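Malonyl CoA-ACP transacylase (Xanthomonas oryzae pv. oryzae, PDB 3K89) probably catalyses transfer of the malonyl group from malonyl-CoA to holo-acyl carrier protein, the reaction that supplies malonyl units for fatty acid synthesis. Local coordinates at residues V131-A136 with A176-A181; R117-F122 with V250-L255; R77-Q82 with A306-A311. All blocks are in the same frame, centred on the assembly; numbering follows the deposited sequence.

Contact 1 (V131-A136 with A176-A181); sequences VGAMAA and AAVDRA
A chi1 of 172° turns Val178 so that CG1 stands anti to the backbone N and CG2 anti to the carbonyl carbon, the first facing Ala135 and the second the backbone of Ala133. The contact belongs to the smaller, ferredoxin-like subdomain of the FabD acyltransferase fold, where helix 175-187 lies against one face of a mixed sheet and strand 132-138 runs beneath it. The strand presents Ala133 and Ala135 to the helix, while the intervening Met134 points away, to the other face of the sheet. The backbones come near each other, with the CA atoms of Ala133 and Val178 6.5 Å apart, a closeness consistent with a side chain no larger than a methyl at Ala133.

CG1 of Val178 lies 3.9 Å from CB of Ala135, and the branch carbon CB of Val178 is 4.1 Å from CB of Ala133. No hydrogen bond joins the two segments, so they are held by apolar contact in a buried layer. Val158, on strand 158-165, also touches Val178, and Leu182 from the next turn of the helix touches Ala135, extending the same layer. The shortest approach between strand and helix is made by the other methyl, CG2 of Val178, which rests 3.6 Å from the carbonyl O of Ala133.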
loop_
_atom_site.group_PDB
_atom_site.type_symbol
_atom_site.label_atom_id
_atom_site.label_comp_id
_atom_site.label_asym_id
_atom_site.label_seq_id
_atom_site.Cartn_x
_atom_site.Cartn_y
_atom_site.Cartn_z
ATOM N N VAL A 131 -18.140 10.601 7.435
ATOM C CA VAL A 131 -17.995 11.487 6.269
ATOM C C VAL A 131 -17.642 10.738 4.978
ATOM O O VAL A 131 -18.212 11.006 3.912
ATOM C CB VAL A 131 -16.921 12.606 6.526
ATOM C CG1 VAL A 131 -16.517 13.329 5.228
ATOM C CG2 VAL A 131 -17.418 13.599 7.570
ATOM N N GLY A 132 -16.671 9.833 5.069
ATOM C CA GLY A 132 -16.133 9.185 3.876
ATOM C C GLY A 132 -16.526 7.734 3.716
ATOM O O GLY A 132 -17.016 7.098 4.650
ATOM N N ALA A 133 -16.300 7.202 2.517
ATOM C CA ALA A 133 -16.518 5.797 2.241
ATOM C C ALA A 133 -15.658 5.374 1.078
ATOM O O ALA A 133 -15.234 6.215 0.272
ATOM C CB ALA A 133 -18.036 5.492 1.953
ATOM N N MET A 134 -15.370 4.079 1.042
ATOM C CA MET A 134 -14.741 3.430 -0.107
ATOM C C MET A 134 -15.495 2.172 -0.465
ATOM O O MET A 134 -16.056 1.529 0.409
ATOM C CB MET A 134 -13.301 3.047 0.220
ATOM C CG MET A 134 -12.484 4.190 0.762
ATOM S SD MET A 134 -11.830 5.243 -0.538
ATOM C CE MET A 134 -10.406 4.359 -1.222
ATOM N N ALA A 135 -15.499 1.817 -1.749
ATOM C CA ALA A 135 -16.151 0.595 -2.202
ATOM C C ALA A 135 -15.377 -0.090 -3.314
ATOM O O ALA A 135 -14.870 0.557 -4.228
ATOM C CB ALA A 135 -17.601 0.895 -2.676
ATOM N N ALA A 136 -15.295 -1.411 -3.238
ATOM C CA ALA A 136 -14.670 -2.162 -4.315
ATOM C C ALA A 136 -15.742 -2.544 -5.325
ATOM O O ALA A 136 -16.849 -2.966 -4.946
ATOM C CB ALA A 136 -13.978 -3.400 -3.766
ATOM N N ALA A 176 -22.259 9.636 0.918
ATOM C CA ALA A 176 -23.540 9.703 0.184
ATOM C C ALA A 176 -23.302 9.523 -1.305
ATOM O O ALA A 176 -24.081 8.873 -1.980
ATOM C CB ALA A 176 -24.239 11.022 0.443
ATOM N N ALA A 177 -22.186 10.060 -1.796
ATOM C CA ALA A 177 -21.861 9.965 -3.213
ATOM C C ALA A 177 -21.410 8.566 -3.625
ATOM O O ALA A 177 -21.744 8.107 -4.719
ATOM C CB ALA A 177 -20.812 11.021 -3.596
ATOM N N VAL A 178 -20.651 7.886 -2.754
ATOM C CA VAL A 178 -20.278 6.502 -2.994
ATOM C C VAL A 178 -21.566 5.655 -3.031
ATOM O O VAL A 178 -21.745 4.825 -3.920
ATOM C CB VAL A 178 -19.254 5.991 -1.923
ATOM C CG1 VAL A 178 -19.023 4.495 -2.052
ATOM C CG2 VAL A 178 -17.936 6.752 -2.075
ATOM N N ASP A 179 -22.480 5.917 -2.102
ATOM C CA ASP A 179 -23.741 5.171 -2.082
ATOM C C ASP A 179 -24.564 5.436 -3.342
ATOM O O ASP A 179 -25.132 4.495 -3.906
ATOM C CB ASP A 179 -24.550 5.440 -0.809
ATOM C CG ASP A 179 -24.066 4.628 0.382
ATOM O OD1 ASP A 179 -23.324 3.635 0.193
ATOM O OD2 ASP A 179 -24.436 4.981 1.520
ATOM N N ARG A 180 -24.609 6.687 -3.803
ATOM C CA ARG A 180 -25.266 6.989 -5.083
ATOM C C ARG A 180 -24.612 6.244 -6.258
ATOM O O ARG A 180 -25.309 5.685 -7.112
ATOM C CB ARG A 180 -25.340 8.487 -5.360
ATOM C CG ARG A 180 -26.309 9.266 -4.457
ATOM C CD ARG A 180 -26.485 10.684 -4.960
ATOM N NE ARG A 180 -25.247 11.465 -5.047
ATOM C CZ ARG A 180 -24.762 12.218 -4.066
ATOM N NH1 ARG A 180 -25.383 12.273 -2.888
ATOM N NH2 ARG A 180 -23.638 12.906 -4.250
ATOM N N ALA A 181 -23.280 6.206 -6.293
ATOM C CA ALA A 181 -22.582 5.462 -7.338
ATOM C C ALA A 181 -22.939 3.977 -7.310
ATOM O O ALA A 181 -23.147 3.361 -8.359
ATOM C CB ALA A 181 -21.064 5.669 -7.238
#

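Contact 2 (R117-F122 with V250-L255); sequences RLRGQF and VEQLYL
Arg119 and Gln252 reach toward each other from helices 109-126 and 242-254 and cross at about a right angle, their guanidinium and amide planes turned 67° apart. Arg119 runs fully extended from CG to NE, with chi1 at -178°, and this carries its guanidinium across the gap between the helices. NH2 of Arg119 donates to OE1 of Gln252 over 2.9 Å, in a bent bond whose N-H...O angle is 139°. The acceptor is tilted out of the guanidinium plane, and the donor likewise sits off the carbonyl plane of the amide.

A water at the guanidinium edge adds a second path: it accepts from Arg119 NE at 3.1 Å and donates to Gln252 OE1 at 2.7 Å. Leu253 slides past the arginine in the opposite direction and lays CD1 over one guanidinium face, 3.4 Å from NE of Arg119.

These groups border the predicted active site. Arg119 NH1 is hydrogen-bonded to Gln65 OE1 and NH2 also to Ser94 OG, while Gln252 gives NE2 to Ser94 O and receives His203 ND1 at its backbone O. With polar partners round its rim and a methyl on one face, the guanidinium is probably held in one rotation. Such an arginine beside the nucleophile is a hallmark of malonyl-specific acyltransferases, where it pairs with the substrate carboxylate; its position here is consistent with that role.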
loop_
_atom_site.group_PDB
_atom_site.type_symbol
_atom_site.label_atom_id
_atom_site.label_comp_id
_atom_site.label_asym_id
_atom_site.label_seq_id
_atom_site.Cartn_x
_atom_site.Cartn_y
_atom_site.Cartn_z
ATOM N N ARG A 117 2.471 7.292 10.612
ATOM C CA ARG A 117 1.542 7.595 11.711
ATOM C C ARG A 117 0.913 8.980 11.467
ATOM O O ARG A 117 -0.319 9.129 11.560
ATOM C CB ARG A 117 2.244 7.534 13.078
ATOM C CG ARG A 117 1.340 7.984 14.255
ATOM C CD ARG A 117 0.862 6.822 15.074
ATOM N NE ARG A 117 -0.184 7.198 16.040
ATOM C CZ ARG A 117 0.022 7.485 17.328
ATOM N NH1 ARG A 117 1.243 7.462 17.851
ATOM N NH2 ARG A 117 -1.021 7.804 18.101
ATOM N N LEU A 118 1.742 9.965 11.117
ATOM C CA LEU A 118 1.248 11.310 10.780
ATOM C C LEU A 118 0.342 11.263 9.559
ATOM O O LEU A 118 -0.736 11.864 9.560
ATOM C CB LEU A 118 2.386 12.303 10.548
ATOM C CG LEU A 118 3.240 12.688 11.752
ATOM C CD1 LEU A 118 4.292 13.690 11.309
ATOM C CD2 LEU A 118 2.382 13.258 12.891
ATOM N N ARG A 119 0.757 10.523 8.524
ATOM C CA ARG A 119 -0.065 10.394 7.315
ATOM C C ARG A 119 -1.479 9.901 7.649
ATOM O O ARG A 119 -2.476 10.513 7.229
ATOM C CB ARG A 119 0.621 9.448 6.300
ATOM C CG ARG A 119 -0.120 9.267 4.958
ATOM C CD ARG A 119 0.772 8.443 4.025
ATOM N NE ARG A 119 0.167 8.141 2.716
ATOM C CZ ARG A 119 -0.594 7.076 2.453
ATOM N NH1 ARG A 119 -0.918 6.228 3.424
ATOM N NH2 ARG A 119 -1.043 6.860 1.207
ATOM N N GLY A 120 -1.575 8.837 8.436
ATOM C CA GLY A 120 -2.859 8.312 8.885
ATOM C C GLY A 120 -3.647 9.327 9.691
ATOM O O GLY A 120 -4.839 9.466 9.484
ATOM N N GLN A 121 -2.972 10.047 10.586
ATOM C CA GLN A 121 -3.655 11.085 11.383
ATOM C C GLN A 121 -4.259 12.182 10.514
ATOM O O GLN A 121 -5.416 12.592 10.711
ATOM C CB GLN A 121 -2.700 11.682 12.430
ATOM C CG GLN A 121 -2.428 10.727 13.583
ATOM C CD GLN A 121 -1.381 11.250 14.582
ATOM O OE1 GLN A 121 -0.689 12.238 14.329
ATOM N NE2 GLN A 121 -1.267 10.571 15.722
ATOM N N PHE A 122 -3.486 12.663 9.547
ATOM C CA PHE A 122 -3.955 13.742 8.687
ATOM C C PHE A 122 -5.137 13.255 7.870
ATOM O O PHE A 122 -6.109 13.998 7.690
ATOM C CB PHE A 122 -2.867 14.249 7.735
ATOM C CG PHE A 122 -1.631 14.800 8.422
ATOM C CD1 PHE A 122 -1.719 15.431 9.662
ATOM C CD2 PHE A 122 -0.389 14.728 7.793
ATOM C CE1 PHE A 122 -0.564 15.941 10.281
ATOM C CE2 PHE A 122 0.761 15.240 8.396
ATOM C CZ PHE A 122 0.671 15.850 9.634
ATOM N N VAL A 250 3.027 13.502 -2.174
ATOM C CA VAL A 250 1.954 14.465 -1.900
ATOM C C VAL A 250 0.778 14.191 -2.860
ATOM O O VAL A 250 -0.375 14.019 -2.430
ATOM C CB VAL A 250 2.454 15.916 -2.029
ATOM C CG1 VAL A 250 1.254 16.905 -2.028
ATOM C CG2 VAL A 250 3.403 16.238 -0.879
ATOM N N GLU A 251 1.076 14.145 -4.157
ATOM C CA GLU A 251 0.070 13.861 -5.173
ATOM C C GLU A 251 -0.576 12.504 -4.976
ATOM O O GLU A 251 -1.780 12.362 -5.212
ATOM C CB GLU A 251 0.679 13.943 -6.563
ATOM C CG GLU A 251 1.123 15.338 -6.923
ATOM C CD GLU A 251 1.913 15.350 -8.229
ATOM O OE1 GLU A 251 2.135 14.276 -8.833
ATOM O OE2 GLU A 251 2.335 16.438 -8.638
ATOM N N GLN A 252 0.211 11.505 -4.551
ATOM C CA GLN A 252 -0.326 10.172 -4.277
ATOM C C GLN A 252 -1.577 10.228 -3.403
ATOM O O GLN A 252 -2.514 9.458 -3.618
ATOM C CB GLN A 252 0.729 9.295 -3.573
ATOM C CG GLN A 252 0.369 7.815 -3.567
ATOM C CD GLN A 252 0.748 7.114 -2.284
ATOM O OE1 GLN A 252 0.386 7.565 -1.194
ATOM N NE2 GLN A 252 1.461 5.984 -2.394
ATOM N N LEU A 253 -1.588 11.118 -2.406
ATOM C CA LEU A 253 -2.620 11.036 -1.370
ATOM C C LEU A 253 -4.022 11.347 -1.876
ATOM O O LEU A 253 -5.012 10.800 -1.355
ATOM C CB LEU A 253 -2.261 11.969 -0.210
ATOM C CG LEU A 253 -2.895 11.577 1.124
ATOM C CD1 LEU A 253 -2.233 10.342 1.704
ATOM C CD2 LEU A 253 -2.841 12.711 2.121
ATOM N N TYR A 254 -4.112 12.216 -2.877
ATOM C CA TYR A 254 -5.428 12.686 -3.360
ATOM C C TYR A 254 -5.742 12.246 -4.781
ATOM O O TYR A 254 -6.809 12.564 -5.311
ATOM C CB TYR A 254 -5.574 14.209 -3.218
ATOM C CG TYR A 254 -4.574 15.051 -3.983
ATOM C CD1 TYR A 254 -3.408 15.484 -3.368
ATOM C CD2 TYR A 254 -4.811 15.442 -5.305
ATOM C CE1 TYR A 254 -2.485 16.283 -4.043
ATOM C CE2 TYR A 254 -3.892 16.240 -6.000
ATOM C CZ TYR A 254 -2.733 16.657 -5.358
ATOM O OH TYR A 254 -1.805 17.446 -6.018
ATOM N N LEU A 255 -4.818 11.505 -5.388
ATOM C CA LEU A 255 -5.012 10.959 -6.732
ATOM C C LEU A 255 -5.058 9.428 -6.705
ATOM O O LEU A 255 -4.597 8.807 -5.754
ATOM C CB LEU A 255 -3.919 11.481 -7.670
ATOM C CG LEU A 255 -3.985 12.985 -7.961
ATOM C CD1 LEU A 255 -2.781 13.445 -8.745
ATOM C CD2 LEU A 255 -5.290 13.355 -8.691
HETATM O O HOH W 1 0.978 9.785 0.236
#

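Contact 3 (R77-Q82 with A306-A311); sequences RLWTAQ and AGALDA
Trp79 and Leu309 mark the closest approach of the two backbones, with 7.9 Å between their CA atoms. Trp79 lies in the last turn of helix 61-81, and Leu309 in helix 302-311 near the C-terminus of the chain. Gln82, the first residue after helix 61-81 to leave helical geometry, still donates its backbone N to Leu78 O. No hydrogen bond passes between the two segments.

Trp79 and Leu309 carry most of the contact. CG of Trp79 stands anti to the backbone N (chi1 -177°), which extends the six-membered ring toward the second helix. Leu309 slides past it in the opposite direction and places CD1 over one face in a CH-pi contact, 3.9 Å from the centroid of the Trp79 six-membered ring and 17° off its normal. At the ring edge, Trp79 CH2 lies 3.9 Å from Ala308 C, close to the ring plane, whereas Leu309 N approaches Trp79 CZ3 from above the plane, at 3.7 Å. Ala308 adds its methyl, with CB 4.0 Å from Trp79 CZ3. The other branch of Leu309 turns to Gln82, which crosses it at about a right angle and brings OE1 to 3.6 Å from Leu309 CD2; that same OE1 is hydrogen-bonded to Tyr305 OH, a turn earlier on the leucine's helix.

Trp79 NE1 is hydrogen-bonded to Gln85 O, just before strand 86-92, and the indole meets Phe8 of strand 6-10 edge-to-face. Ala308 also touches Arg297 of strand 295-298, so the contact packs both helices beside the parallel sheet.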
loop_
_atom_site.group_PDB
_atom_site.type_symbol
_atom_site.label_atom_id
_atom_site.label_comp_id
_atom_site.label_asym_id
_atom_site.label_seq_id
_atom_site.Cartn_x
_atom_site.Cartn_y
_atom_site.Cartn_z
ATOM N N ARG A 77 14.098 -7.115 5.756
ATOM C CA ARG A 77 15.372 -7.316 6.464
ATOM C C ARG A 77 15.704 -8.799 6.585
ATOM O O ARG A 77 16.876 -9.187 6.473
ATOM C CB ARG A 77 15.356 -6.623 7.821
ATOM C CG ARG A 77 15.419 -5.102 7.680
ATOM C CD ARG A 77 15.324 -4.426 9.029
ATOM N NE ARG A 77 15.555 -2.977 8.937
ATOM C CZ ARG A 77 15.596 -2.171 10.000
ATOM N NH1 ARG A 77 15.397 -2.663 11.226
ATOM N NH2 ARG A 77 15.801 -0.867 9.850
ATOM N N LEU A 78 14.667 -9.615 6.751
ATOM C CA LEU A 78 14.840 -11.068 6.810
ATOM C C LEU A 78 15.376 -11.607 5.493
ATOM O O LEU A 78 16.400 -12.304 5.477
ATOM C CB LEU A 78 13.517 -11.746 7.190
ATOM C CG LEU A 78 13.471 -13.278 7.237
ATOM C CD1 LEU A 78 14.506 -13.845 8.206
ATOM C CD2 LEU A 78 12.060 -13.741 7.617
ATOM N N TRP A 79 14.685 -11.288 4.397
ATOM C CA TRP A 79 15.085 -11.717 3.059
ATOM C C TRP A 79 16.513 -11.288 2.765
ATOM O O TRP A 79 17.336 -12.101 2.328
ATOM C CB TRP A 79 14.154 -11.093 2.019
ATOM C CG TRP A 79 14.439 -11.530 0.623
ATOM C CD1 TRP A 79 15.256 -10.915 -0.281
ATOM C CD2 TRP A 79 13.899 -12.678 -0.041
ATOM N NE1 TRP A 79 15.246 -11.604 -1.468
ATOM C CE2 TRP A 79 14.425 -12.693 -1.342
ATOM C CE3 TRP A 79 13.014 -13.696 0.346
ATOM C CZ2 TRP A 79 14.105 -13.691 -2.273
ATOM C CZ3 TRP A 79 12.686 -14.683 -0.583
ATOM C CH2 TRP A 79 13.237 -14.675 -1.875
ATOM N N THR A 80 16.805 -10.014 3.019
ATOM C CA THR A 80 18.108 -9.462 2.674
ATOM C C THR A 80 19.228 -10.078 3.534
ATOM O O THR A 80 20.332 -10.304 3.023
ATOM C CB THR A 80 18.113 -7.902 2.640
ATOM O OG1 THR A 80 17.651 -7.372 3.883
ATOM C CG2 THR A 80 17.204 -7.394 1.538
ATOM N N ALA A 81 18.936 -10.394 4.800
ATOM C CA ALA A 81 19.909 -11.087 5.666
ATOM C C ALA A 81 20.129 -12.540 5.246
ATOM O O ALA A 81 21.265 -13.046 5.315
ATOM C CB ALA A 81 19.489 -11.037 7.118
ATOM N N GLN A 82 19.056 -13.209 4.815
ATOM C CA GLN A 82 19.123 -14.631 4.444
ATOM C C GLN A 82 19.617 -14.887 3.020
ATOM O O GLN A 82 19.474 -16.004 2.494
ATOM C CB GLN A 82 17.790 -15.342 4.713
ATOM C CG GLN A 82 17.472 -15.471 6.192
ATOM C CD GLN A 82 16.671 -16.719 6.525
ATOM O OE1 GLN A 82 15.683 -17.033 5.867
ATOM N NE2 GLN A 82 17.090 -17.429 7.564
ATOM N N ALA A 306 9.844 -19.651 2.713
ATOM C CA ALA A 306 10.811 -20.699 2.370
ATOM C C ALA A 306 10.694 -21.115 0.918
ATOM O O ALA A 306 11.705 -21.371 0.257
ATOM C CB ALA A 306 10.642 -21.922 3.276
ATOM N N GLY A 307 9.459 -21.164 0.420
ATOM C CA GLY A 307 9.190 -21.539 -0.967
ATOM C C GLY A 307 9.803 -20.576 -1.968
ATOM O O GLY A 307 10.375 -20.991 -2.974
ATOM N N ALA A 308 9.663 -19.276 -1.695
ATOM C CA ALA A 308 10.223 -18.231 -2.540
ATOM C C ALA A 308 11.742 -18.244 -2.428
ATOM O O ALA A 308 12.435 -18.173 -3.437
ATOM C CB ALA A 308 9.684 -16.868 -2.114
ATOM N N LEU A 309 12.248 -18.318 -1.202
ATOM C CA LEU A 309 13.693 -18.325 -0.961
ATOM C C LEU A 309 14.358 -19.467 -1.719
ATOM O O LEU A 309 15.474 -19.310 -2.215
ATOM C CB LEU A 309 14.017 -18.394 0.542
ATOM C CG LEU A 309 15.435 -18.010 0.981
ATOM C CD1 LEU A 309 15.741 -16.552 0.630
ATOM C CD2 LEU A 309 15.638 -18.265 2.477
ATOM N N ASP A 310 13.660 -20.599 -1.829
ATOM C CA ASP A 310 14.180 -21.772 -2.537
ATOM C C ASP A 310 14.070 -21.654 -4.052
ATOM O O ASP A 310 15.043 -21.920 -4.762
ATOM C CB ASP A 310 13.491 -23.052 -2.076
ATOM C CG ASP A 310 14.137 -24.296 -2.652
ATOM O OD1 ASP A 310 13.604 -24.830 -3.649
ATOM O OD2 ASP A 310 15.184 -24.726 -2.120
ATOM N N ALA A 311 12.895 -21.253 -4.540
ATOM C CA ALA A 311 12.629 -21.162 -5.982
ATOM C C ALA A 311 13.472 -20.100 -6.695
ATOM O O ALA A 311 13.718 -20.208 -7.905
ATOM C CB ALA A 311 11.140 -20.929 -6.243
#

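Contact 2 lies at the predicted catalytic centre, with the side chain of Arg119 about 3 Å from that of Ser94 and that of Gln252 about 4 Å from that of His203; the bound glycerol is about 9 Å from the Arg119 side chain. Contacts 1 and 3 lie on opposite sides of the chain's centre, their own centres about 40 Å apart. Contact 1, in the smaller subdomain, is nested in the chain within the loop that contact 2 closes, about 19 Å away between centres, and its Val178 side chain is about 12 Å from that of His203. Contact 3 encloses both in sequence and lies about 31 Å from contact 2 between centres, beside the parallel sheet.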